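Local coordinates for protein alpha-glucosidase (Pseudoalteromonas sp. K8, PDB 5HQA) that hydrolyses alpha-glucosides as a calcium-binding, chloride-activated member of glycoside hydrolase family 97, at residues A[566-571]-A[588-593]; A[595-600]-A[645-650]; A[239-244]-A[557-562]. One frame throughout, in Å; residues are numbered along the deposited sequence. Where two conformers were deposited one is given.

Interaction 1: residues A[566-571]-A[588-593]. With MG (magnesium ion), chain F.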
# COMPACT_ATOMS: atom_id res chain seq x y z
N ASP A 566 12.58 -12.24 6.38
CA ASP A 566 13.73 -12.28 7.27
C ASP A 566 14.20 -10.90 7.69
O ASP A 566 14.31 -10.64 8.90
CB ASP A 566 14.90 -13.04 6.61
CG ASP A 566 14.63 -14.53 6.50
OD1 ASP A 566 13.68 -15.03 7.16
OD2 ASP A 566 15.39 -15.21 5.77
N PHE A 567 14.49 -10.00 6.75
CA PHE A 567 14.95 -8.67 7.15
C PHE A 567 14.90 -7.72 5.96
O PHE A 567 14.79 -8.15 4.81
CB PHE A 567 16.37 -8.70 7.73
CG PHE A 567 17.46 -8.89 6.69
CD1 PHE A 567 17.72 -10.16 6.16
CD2 PHE A 567 18.24 -7.82 6.27
CE1 PHE A 567 18.73 -10.35 5.21
CE2 PHE A 567 19.25 -8.00 5.33
CZ PHE A 567 19.50 -9.26 4.80
N ILE A 568 14.99 -6.42 6.26
CA ILE A 568 15.14 -5.41 5.22
C ILE A 568 15.88 -4.21 5.82
O ILE A 568 15.72 -3.90 7.01
CB ILE A 568 13.77 -4.98 4.61
CG1 ILE A 568 14.00 -3.89 3.55
CG2 ILE A 568 12.83 -4.49 5.70
CD1 ILE A 568 13.20 -4.04 2.31
N VAL A 569 16.70 -3.56 4.99
CA VAL A 569 17.43 -2.35 5.34
C VAL A 569 17.12 -1.30 4.28
O VAL A 569 17.36 -1.52 3.09
CB VAL A 569 18.94 -2.58 5.41
CG1 VAL A 569 19.65 -1.30 5.87
CG2 VAL A 569 19.26 -3.74 6.34
N PHE A 570 16.60 -0.14 4.71
CA PHE A 570 16.30 0.98 3.83
C PHE A 570 17.19 2.16 4.19
O PHE A 570 17.41 2.43 5.37
CB PHE A 570 14.84 1.43 3.97
CG PHE A 570 13.96 1.07 2.81
CD1 PHE A 570 14.01 1.80 1.63
CD2 PHE A 570 13.03 0.04 2.92
CE1 PHE A 570 13.17 1.49 0.56
CE2 PHE A 570 12.19 -0.27 1.86
CZ PHE A 570 12.26 0.46 0.69
N ALA A 571 17.69 2.85 3.16
CA ALA A 571 18.28 4.18 3.32
C ALA A 571 17.48 5.16 2.45
O ALA A 571 17.17 4.85 1.29
CB ALA A 571 19.76 4.18 2.92
N GLY A 588 16.63 2.69 8.19
CA GLY A 588 15.88 1.83 9.08
C GLY A 588 16.13 0.38 8.71
O GLY A 588 16.22 0.05 7.52
N ALA A 589 16.28 -0.48 9.71
CA ALA A 589 16.44 -1.91 9.47
C ALA A 589 15.59 -2.67 10.49
O ALA A 589 15.48 -2.25 11.64
CB ALA A 589 17.91 -2.34 9.59
N VAL A 590 14.96 -3.76 10.05
CA VAL A 590 14.23 -4.64 10.96
C VAL A 590 14.55 -6.09 10.61
O VAL A 590 14.94 -6.42 9.49
CB VAL A 590 12.70 -4.43 10.93
CG1 VAL A 590 12.33 -2.99 11.34
CG2 VAL A 590 12.13 -4.78 9.57
N THR A 591 14.38 -6.96 11.60
CA THR A 591 14.52 -8.39 11.39
C THR A 591 13.22 -9.09 11.78
O THR A 591 12.24 -8.46 12.21
CB THR A 591 15.70 -8.93 12.19
OG1 THR A 591 15.89 -10.32 11.88
CG2 THR A 591 15.46 -8.75 13.70
N ASP A 592 13.22 -10.41 11.63
CA ASP A 592 12.08 -11.25 11.99
C ASP A 592 12.27 -11.81 13.40
O ASP A 592 12.80 -11.11 14.27
CB ASP A 592 11.91 -12.38 10.96
CG ASP A 592 13.18 -13.24 10.81
OD1 ASP A 592 14.15 -13.00 11.56
OD2 ASP A 592 13.20 -14.16 9.95
N GLU A 593 11.89 -13.07 13.63
CA GLU A 593 12.04 -13.62 14.98
C GLU A 593 13.50 -13.88 15.35
O GLU A 593 13.78 -14.12 16.54
CB GLU A 593 11.23 -14.92 15.11
CG GLU A 593 11.83 -16.13 14.38
CD GLU A 593 11.63 -16.09 12.86
OE1 GLU A 593 10.81 -15.27 12.37
OE2 GLU A 593 12.29 -16.88 12.15
MG MG F . 12.12 -15.21 8.51
O HOH W 1 10.50 -15.55 9.69
O HOH W 2 13.00 -16.88 9.40
O HOH W 3 11.21 -16.43 7.08

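Interaction 2: residues A[595-600]-A[645-650]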
# COMPACT_ATOMS: atom_id res chain seq x y z
N ALA A 595 17.55 -12.88 15.83
CA ALA A 595 18.59 -11.86 15.89
C ALA A 595 19.48 -11.98 14.66
O ALA A 595 19.79 -13.09 14.22
CB ALA A 595 19.42 -12.01 17.17
N ARG A 596 19.88 -10.85 14.09
CA ARG A 596 20.63 -10.85 12.84
C ARG A 596 21.71 -9.78 12.88
O ARG A 596 21.48 -8.67 13.38
CB ARG A 596 19.73 -10.58 11.61
CG ARG A 596 18.83 -11.74 11.23
CD ARG A 596 17.97 -11.50 9.96
NE ARG A 596 16.92 -12.52 9.96
CZ ARG A 596 17.10 -13.75 9.50
NH1 ARG A 596 18.27 -14.08 8.97
NH2 ARG A 596 16.11 -14.65 9.56
N THR A 597 22.87 -10.11 12.32
CA THR A 597 23.95 -9.16 12.09
C THR A 597 24.00 -8.84 10.60
O THR A 597 24.03 -9.75 9.77
CB THR A 597 25.29 -9.74 12.55
OG1 THR A 597 25.24 -9.99 13.95
CG2 THR A 597 26.43 -8.78 12.25
N ILE A 598 23.98 -7.55 10.27
CA ILE A 598 23.97 -7.11 8.88
C ILE A 598 25.09 -6.10 8.67
O ILE A 598 25.14 -5.08 9.36
CB ILE A 598 22.62 -6.49 8.49
CG1 ILE A 598 21.47 -7.39 8.91
CG2 ILE A 598 22.58 -6.22 6.98
CD1 ILE A 598 20.15 -6.67 8.96
N GLU A 599 25.96 -6.37 7.70
CA GLU A 599 27.02 -5.43 7.36
C GLU A 599 26.54 -4.49 6.26
O GLU A 599 26.03 -4.94 5.23
CB GLU A 599 28.27 -6.18 6.89
CG GLU A 599 28.64 -7.34 7.78
CD GLU A 599 29.20 -6.89 9.12
OE1 GLU A 599 29.54 -5.69 9.27
OE2 GLU A 599 29.29 -7.75 10.03
N ILE A 600 26.72 -3.19 6.48
CA ILE A 600 26.17 -2.16 5.60
C ILE A 600 27.29 -1.20 5.22
O ILE A 600 28.00 -0.68 6.09
CB ILE A 600 25.01 -1.41 6.28
CG1 ILE A 600 23.79 -2.32 6.39
CG2 ILE A 600 24.67 -0.13 5.54
CD1 ILE A 600 23.28 -2.81 5.05
N THR A 645 28.04 -2.14 11.16
CA THR A 645 27.54 -3.47 11.48
C THR A 645 26.25 -3.29 12.27
O THR A 645 26.27 -2.78 13.39
CB THR A 645 28.57 -4.26 12.29
OG1 THR A 645 29.77 -4.38 11.53
CG2 THR A 645 28.02 -5.64 12.61
N LEU A 646 25.13 -3.67 11.66
CA LEU A 646 23.86 -3.67 12.37
C LEU A 646 23.72 -4.95 13.18
O LEU A 646 23.90 -6.05 12.65
CB LEU A 646 22.70 -3.55 11.37
CG LEU A 646 22.74 -2.31 10.48
CD1 LEU A 646 21.62 -2.35 9.46
CD2 LEU A 646 22.66 -1.05 11.34
N LYS A 647 23.43 -4.81 14.47
CA LYS A 647 23.18 -5.95 15.34
C LYS A 647 21.74 -5.83 15.81
O LYS A 647 21.43 -5.07 16.73
CB LYS A 647 24.15 -5.99 16.51
CG LYS A 647 25.59 -6.00 16.05
CD LYS A 647 26.33 -7.21 16.57
CE LYS A 647 27.83 -6.95 16.49
NZ LYS A 647 28.63 -7.82 17.40
N LEU A 648 20.86 -6.60 15.18
CA LEU A 648 19.43 -6.54 15.43
C LEU A 648 19.06 -7.63 16.43
O LEU A 648 19.42 -8.80 16.24
CB LEU A 648 18.65 -6.73 14.12
CG LEU A 648 18.41 -5.50 13.22
CD1 LEU A 648 19.59 -4.56 13.15
CD2 LEU A 648 17.99 -5.91 11.81
N ALA A 649 18.36 -7.25 17.50
CA ALA A 649 17.88 -8.23 18.46
C ALA A 649 16.76 -9.06 17.84
O ALA A 649 16.30 -8.78 16.72
CB ALA A 649 17.39 -7.54 19.73
N THR A 650 16.31 -10.09 18.56
CA THR A 650 15.12 -10.81 18.11
C THR A 650 13.96 -9.83 17.95
O THR A 650 13.66 -9.05 18.86
CB THR A 650 14.76 -11.93 19.08
OG1 THR A 650 14.60 -11.39 20.40
CG2 THR A 650 15.85 -13.00 19.08

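Interaction 3: residues A[239-244]-A[557-562]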
# COMPACT_ATOMS: atom_id res chain seq x y z
N ASP A 239 15.60 -6.00 -5.45
CA ASP A 239 15.33 -5.50 -6.79
C ASP A 239 13.84 -5.33 -7.04
O ASP A 239 13.44 -4.48 -7.84
CB ASP A 239 15.93 -6.43 -7.85
CG ASP A 239 17.45 -6.46 -7.81
OD1 ASP A 239 18.06 -5.49 -7.31
OD2 ASP A 239 18.02 -7.47 -8.27
N LEU A 240 13.00 -6.12 -6.36
CA LEU A 240 11.57 -5.87 -6.41
C LEU A 240 11.22 -4.55 -5.76
O LEU A 240 10.41 -3.78 -6.27
CB LEU A 240 10.80 -7.00 -5.70
CG LEU A 240 11.03 -8.44 -6.16
CD1 LEU A 240 10.16 -9.38 -5.32
CD2 LEU A 240 10.71 -8.57 -7.62
N VAL A 241 11.83 -4.28 -4.60
CA VAL A 241 11.50 -3.08 -3.83
C VAL A 241 11.89 -1.82 -4.60
O VAL A 241 11.11 -0.86 -4.67
CB VAL A 241 12.19 -3.15 -2.46
CG1 VAL A 241 12.02 -1.85 -1.72
CG2 VAL A 241 11.62 -4.32 -1.64
N ASN A 242 13.08 -1.80 -5.20
CA ASN A 242 13.63 -0.58 -5.79
C ASN A 242 13.07 -0.26 -7.17
O ASN A 242 13.62 0.62 -7.85
CB ASN A 242 15.16 -0.69 -5.84
CG ASN A 242 15.76 -0.66 -4.46
OD1 ASN A 242 15.27 0.05 -3.58
ND2 ASN A 242 16.82 -1.44 -4.24
N SER A 243 12.00 -0.89 -7.60
CA SER A 243 11.42 -0.61 -8.91
C SER A 243 10.33 0.46 -8.82
O SER A 243 9.60 0.54 -7.83
CB SER A 243 10.85 -1.90 -9.51
OG SER A 243 10.15 -1.63 -10.71
N ASP A 244 10.23 1.28 -9.87
CA ASP A 244 9.15 2.26 -10.01
C ASP A 244 8.09 1.82 -11.01
O ASP A 244 7.33 2.65 -11.51
CB ASP A 244 9.72 3.61 -10.46
CG ASP A 244 10.58 4.27 -9.40
OD1 ASP A 244 10.09 4.48 -8.26
OD2 ASP A 244 11.75 4.58 -9.70
N SER A 557 15.19 6.89 -2.27
CA SER A 557 15.06 5.73 -1.39
C SER A 557 15.83 4.57 -2.01
O SER A 557 15.85 4.43 -3.24
CB SER A 557 13.59 5.31 -1.19
OG SER A 557 12.85 6.29 -0.48
N ILE A 558 16.46 3.74 -1.16
CA ILE A 558 17.20 2.56 -1.61
C ILE A 558 17.02 1.46 -0.58
O ILE A 558 17.47 1.61 0.56
CB ILE A 558 18.71 2.82 -1.79
CG1 ILE A 558 18.97 4.14 -2.51
CG2 ILE A 558 19.34 1.64 -2.54
CD1 ILE A 558 20.38 4.66 -2.34
N ALA A 559 16.42 0.34 -0.99
CA ALA A 559 16.49 -0.87 -0.17
C ALA A 559 17.89 -1.46 -0.37
O ALA A 559 18.22 -1.92 -1.46
CB ALA A 559 15.40 -1.86 -0.56
N LEU A 560 18.71 -1.41 0.69
CA LEU A 560 20.11 -1.79 0.58
C LEU A 560 20.32 -3.29 0.61
O LEU A 560 21.24 -3.81 -0.03
CB LEU A 560 20.92 -1.16 1.71
CG LEU A 560 20.96 0.37 1.74
CD1 LEU A 560 21.67 0.84 3.00
CD2 LEU A 560 21.66 0.88 0.51
N ASP A 561 19.49 -4.01 1.37
CA ASP A 561 19.68 -5.44 1.57
C ASP A 561 18.39 -5.98 2.18
O ASP A 561 17.57 -5.21 2.70
CB ASP A 561 20.89 -5.70 2.48
CG ASP A 561 21.33 -7.15 2.46
OD1 ASP A 561 22.19 -7.50 3.30
OD2 ASP A 561 20.81 -7.95 1.63
N GLY A 562 18.22 -7.29 2.11
CA GLY A 562 17.03 -7.88 2.69
C GLY A 562 16.74 -9.24 2.11
O GLY A 562 17.35 -9.67 1.12

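Interaction 1: residues A[566-571]-A[588-593]
Asp566 and Asp592 share one magnesium ion. Each gives a single carboxylate oxygen, Asp566 OD1 at 2.1 Å from the metal and Asp592 OD2 at an equal 2.1 Å; three waters and Gly565 O complete six ligands. CG of Asp592 stands between its backbone N and carbonyl carbon (chi1 57°), turning the carboxylate to the ion beside Asp566. The carboxylate planes are 66° apart, and the ion accounts for Asp566 OD1 coming within 3.0 Å of Asp592 OD2. The second oxygen of Asp592, OD1, is held by Gln594 N and a salt bridge to Arg596 NE, which fixes the rotation of that carboxylate. Glu593 accepts hydrogen bonds from two of the metal's waters, a second-shell role.

Backbone pairing is antiparallel, the strand axes 177° apart. Ile568 exchanges two hydrogen bonds with Val590, and Phe570 does the same with Gly588; the straightest runs from Phe570 N to Gly588 O, 2.8 Å.

Ile568 CG2 packs on Val590 CG2 and, on the other face, Val569 CG2 on Ala589 CB. This hairpin is flanked by strands 554-563 and 653-660; helix 513-522 covers the Ile568 and Val590 face, and strand 596-601 that of Phe567 and Val569.

Interaction 2: residues A[595-600]-A[645-650]
Glu599 is folded back at chi2 (-72°), which carries its carboxylate alongside Thr645, whose OG1 stands beside its own backbone N, opposite the carbonyl carbon (chi1 -60°). Thr645 OG1 donates to Glu599 OE1 over 2.6 Å, reaching the syn side of the carboxylate 17° out of its plane. The same threonine torsion turns the methyl the other way, so that Thr645 CG2 meets Thr597 CG2 at 3.5 Å on this solvent-facing side.

The strands are antiparallel. Arg596 and Leu648 form one hydrogen-bonded pair and Ile598 and Leu646 the next, each with two backbone bonds; Leu646 N to Ile598 O is 2.7 Å and Leu648 N to Arg596 O 2.8 Å. Beyond the pairing, CA of Ala595 rests 3.2 Å from Leu648 O.

On the inner face, CB of Ile598 lies 4.1 Å from CB of Leu646, while CD1 of Leu646 reaches Ile600 CG1 at 3.8 Å. These side chains show how the two-stranded sheet sits in the fold: it packs as the second layer of a beta sandwich, with Ile598 and Ile600 on Val569 of strand 567-574, Leu646 on Ala589 of strand 585-591, and Leu646 and Leu648 on Thr654 of strand 653-660.

Interaction 3: residues A[239-244]-A[557-562]
Asn242 and Ala559 bring the end of helix 237-241 against the edge strand 554-563, their CA atoms 6.3 Å apart. Asn242 is the first residue to leave helical geometry, whereas Ala559 is extended. Ile558 pairs through both its N-H and C=O with Ala571, and Leu560 N with Val569, while the N-H and C=O of Ala559 point to the other edge. The contact thus joins the N-terminal, galactose-mutarotase-like part of the chain to the C-terminal beta domain.

The side-chain amide of Asn242 takes the place of a neighbouring strand's peptide there. With CG beside the backbone N and opposite the carbonyl carbon (chi1 -68°), the amide lies across Ala559: N of Ala559 donates to OD1 of Asn242 over 2.8 Å, in the carbonyl plane and on a lone pair, and ND2 of Asn242 donates to O of Ala559 over 3.1 Å. A leucine here would probably leave both the N-H and the C=O of Ala559 without these mates. Next to the polar pair, Val241 CG1 packs on CB of Ala559 at 3.6 Å, and Val241 also touches Phe480 and Leu484. Both bonds grip one flat group, and O of Ala559 lies just 5° out of the amide plane of Asn242.

The three contacts run from the domain interface through the six-stranded sheet to the layer packed on it. Interactions 1 and 3 have centres about 12 Å apart and meet through adjacent strands: Leu560 N lies 2.8 Å from Val569 O, probably a hydrogen bond, and Phe570 CZ packs 3.3 Å from Val241 CG1. Interactions 1 and 2 are closer, about 9 Å between centres, and Arg596 NH2 at 3.4 Å from Asp566 OD1 ties the second layer to the magnesium site. Interactions 2 and 3, about 19 Å apart, touch only lightly, Ile598 CG2 to Asp561 OD1 at 3.9 Å. The calcium ligands Glu154, Glu437, Glu455 and Glu461 belong to none of these segments.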